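Local coordinates for protein beta-galactosidase/beta-glucuronidase (Faecalibacterium prausnitzii L2-6, PDB 6MVF) that binds FMN and probably hydrolyses beta-glucuronides as a member of glycosyl hydrolase family 2, at residues Asn534-Gly539 / Ile559-Arg564. Sequence-based numbering, arbitrary orientation.
Sequences NMFDFG and IDRKTR
The Phe536 ring carries the Arg561 guanidinium on one face and Met535 CG on the other, while Ile559 CA lies at the edge of the guanidinium plane. This is a stacked cation-pi pair within the TIM-barrel domain of a family 2 glycosyl hydrolase, joining residues 534-539, just after barrel strand 529-532, to the loop that leads into helix 566-575. The evidence is geometric: the two planes differ by 9°, and Arg561 CZ stands 3.7 Å from the centroid of the Phe536 ring. The same side chain adds a CH-pi contact, Arg561 CD lying 4.0 Å from that centroid. The arginine chain, bent at chi2 (55°), lays CD and the guanidinium over the ring, with CG beside the CE1 side of the rim. The guanidinium is also held by a salt bridge from NE to Asp320 of helix 314-327, and Arg561 NH1 donates to Ile559 O at 3.0 Å, a bent bond (135°) that approaches from above the carbonyl plane. A leucine in place of Arg561 would probably leave Asp320 without its cationic mate, Ile559 O without this donor and this face of the Phe536 ring without its cation-pi partner. Beside the stack, Asp537 and Ile559 pack CB to CB at 3.8 Å, and the Asp537 carboxylate forms a salt bridge with Lys565. Ile559 CG1, anti to its own N, packs against the Asp537 carbonyl, and Ile559 CD1 extends to 4.0 Å from Phe538 CA.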
loop_
_atom_site.group_PDB
_atom_site.type_symbol
_atom_site.label_atom_id
_atom_site.label_comp_id
_atom_site.label_asym_id
_atom_site.label_seq_id
_atom_site.Cartn_x
_atom_site.Cartn_y
_atom_site.Cartn_z
ATOM N N ASN A 534 6.192 -22.312 27.858
ATOM C CA ASN A 534 6.739 -21.280 26.979
ATOM C C ASN A 534 5.494 -20.695 26.256
ATOM O O ASN A 534 4.405 -21.262 26.372
ATOM C CB ASN A 534 7.787 -21.908 26.017
ATOM C CG ASN A 534 8.454 -20.901 25.084
ATOM O OD1 ASN A 534 7.857 -20.450 24.112
ATOM N ND2 ASN A 534 9.718 -20.584 25.355
ATOM N N MET A 535 5.627 -19.566 25.542
ATOM C CA MET A 535 4.471 -19.007 24.839
ATOM C C MET A 535 3.969 -19.956 23.763
ATOM O O MET A 535 2.754 -20.157 23.611
ATOM C CB MET A 535 4.818 -17.659 24.196
ATOM C CG MET A 535 3.640 -16.989 23.517
ATOM S SD MET A 535 2.280 -16.488 24.617
ATOM C CE MET A 535 1.023 -16.014 23.431
ATOM N N PHE A 536 4.894 -20.521 22.989
ATOM C CA PHE A 536 4.583 -21.393 21.874
ATOM C C PHE A 536 5.318 -22.706 22.067
ATOM O O PHE A 536 6.459 -22.707 22.543
ATOM C CB PHE A 536 5.018 -20.788 20.534
ATOM C CG PHE A 536 4.547 -19.398 20.315
ATOM C CD1 PHE A 536 3.215 -19.144 19.980
ATOM C CD2 PHE A 536 5.424 -18.339 20.433
ATOM C CE1 PHE A 536 2.771 -17.839 19.775
ATOM C CE2 PHE A 536 4.989 -17.019 20.229
ATOM C CZ PHE A 536 3.666 -16.767 19.908
ATOM N N ASP A 537 4.659 -23.819 21.705
ATOM C CA ASP A 537 5.389 -25.032 21.376
ATOM C C ASP A 537 6.591 -24.671 20.499
ATOM O O ASP A 537 6.528 -23.750 19.679
ATOM C CB ASP A 537 4.478 -26.017 20.638
ATOM C CG ASP A 537 3.131 -26.295 21.365
ATOM O OD1 ASP A 537 3.061 -26.316 22.608
ATOM O OD2 ASP A 537 2.122 -26.526 20.655
ATOM N N PHE A 538 7.708 -25.367 20.683
ATOM C CA PHE A 538 8.896 -25.070 19.886
ATOM C C PHE A 538 9.605 -26.380 19.563
ATOM O O PHE A 538 9.307 -27.424 20.159
ATOM C CB PHE A 538 9.818 -24.059 20.603
ATOM C CG PHE A 538 10.316 -24.518 21.969
ATOM C CD1 PHE A 538 9.575 -24.288 23.108
ATOM C CD2 PHE A 538 11.532 -25.160 22.103
ATOM C CE1 PHE A 538 10.023 -24.696 24.350
ATOM C CE2 PHE A 538 11.990 -25.548 23.342
ATOM C CZ PHE A 538 11.236 -25.321 24.465
ATOM N N GLY A 539 10.554 -26.327 18.629
ATOM C CA GLY A 539 11.194 -27.533 18.117
ATOM C C GLY A 539 12.376 -28.023 18.947
ATOM O O GLY A 539 13.295 -27.258 19.258
ATOM N N ILE A 559 2.655 -24.293 17.700
ATOM C CA ILE A 559 3.900 -23.895 17.055
ATOM C C ILE A 559 3.657 -23.204 15.711
ATOM O O ILE A 559 4.514 -22.464 15.222
ATOM C CB ILE A 559 4.786 -25.145 16.929
ATOM C CG1 ILE A 559 6.230 -24.762 16.646
ATOM C CG2 ILE A 559 4.238 -26.091 15.889
ATOM C CD1 ILE A 559 7.115 -25.947 16.392
ATOM N N ASP A 560 2.502 -23.416 15.102
ATOM C CA ASP A 560 2.131 -22.726 13.883
ATOM C C ASP A 560 1.428 -21.397 14.169
ATOM O O ASP A 560 0.944 -20.750 13.239
ATOM C CB ASP A 560 1.254 -23.653 13.023
ATOM C CG ASP A 560 0.014 -24.153 13.762
ATOM O OD1 ASP A 560 -0.432 -23.481 14.730
ATOM O OD2 ASP A 560 -0.519 -25.229 13.377
ATOM N N ARG A 561 1.363 -20.991 15.439
ATOM C CA ARG A 561 0.740 -19.760 15.923
ATOM C C ARG A 561 -0.760 -19.723 15.707
ATOM O O ARG A 561 -1.365 -18.671 15.879
ATOM C CB ARG A 561 1.371 -18.504 15.295
ATOM C CG ARG A 561 2.578 -17.961 16.063
ATOM C CD ARG A 561 3.668 -19.028 16.271
ATOM N NE ARG A 561 4.946 -18.497 16.744
ATOM C CZ ARG A 561 5.975 -19.257 17.118
ATOM N NH1 ARG A 561 5.880 -20.582 17.075
ATOM N NH2 ARG A 561 7.106 -18.695 17.542
ATOM N N LYS A 562 -1.385 -20.844 15.355
ATOM C CA LYS A 562 -2.793 -20.845 14.971
ATOM C C LYS A 562 -3.757 -21.112 16.127
ATOM O O LYS A 562 -4.853 -20.540 16.149
ATOM C CB LYS A 562 -3.033 -21.880 13.868
ATOM C CG LYS A 562 -2.449 -21.495 12.537
ATOM C CD LYS A 562 -3.063 -22.303 11.402
ATOM C CE LYS A 562 -2.604 -21.752 10.069
ATOM N NZ LYS A 562 -2.837 -20.282 10.007
ATOM N N THR A 563 -3.396 -21.976 17.081
ATOM C CA THR A 563 -4.347 -22.512 18.050
ATOM C C THR A 563 -3.922 -22.131 19.461
ATOM O O THR A 563 -2.876 -22.574 19.948
ATOM C CB THR A 563 -4.491 -24.034 17.911
ATOM O OG1 THR A 563 -4.909 -24.351 16.585
ATOM C CG2 THR A 563 -5.543 -24.572 18.857
ATOM N N ARG A 564 -4.751 -21.325 20.109
ATOM C CA ARG A 564 -4.582 -20.967 21.503
ATOM C C ARG A 564 -5.126 -22.087 22.378
ATOM O O ARG A 564 -6.316 -22.436 22.293
ATOM C CB ARG A 564 -5.309 -19.662 21.784
ATOM C CG ARG A 564 -4.728 -18.473 21.041
ATOM C CD ARG A 564 -5.791 -17.410 20.797
ATOM N NE ARG A 564 -5.224 -16.208 20.198
ATOM C CZ ARG A 564 -4.822 -16.131 18.930
ATOM N NH1 ARG A 564 -4.936 -17.192 18.127
ATOM N NH2 ARG A 564 -4.291 -14.997 18.469
#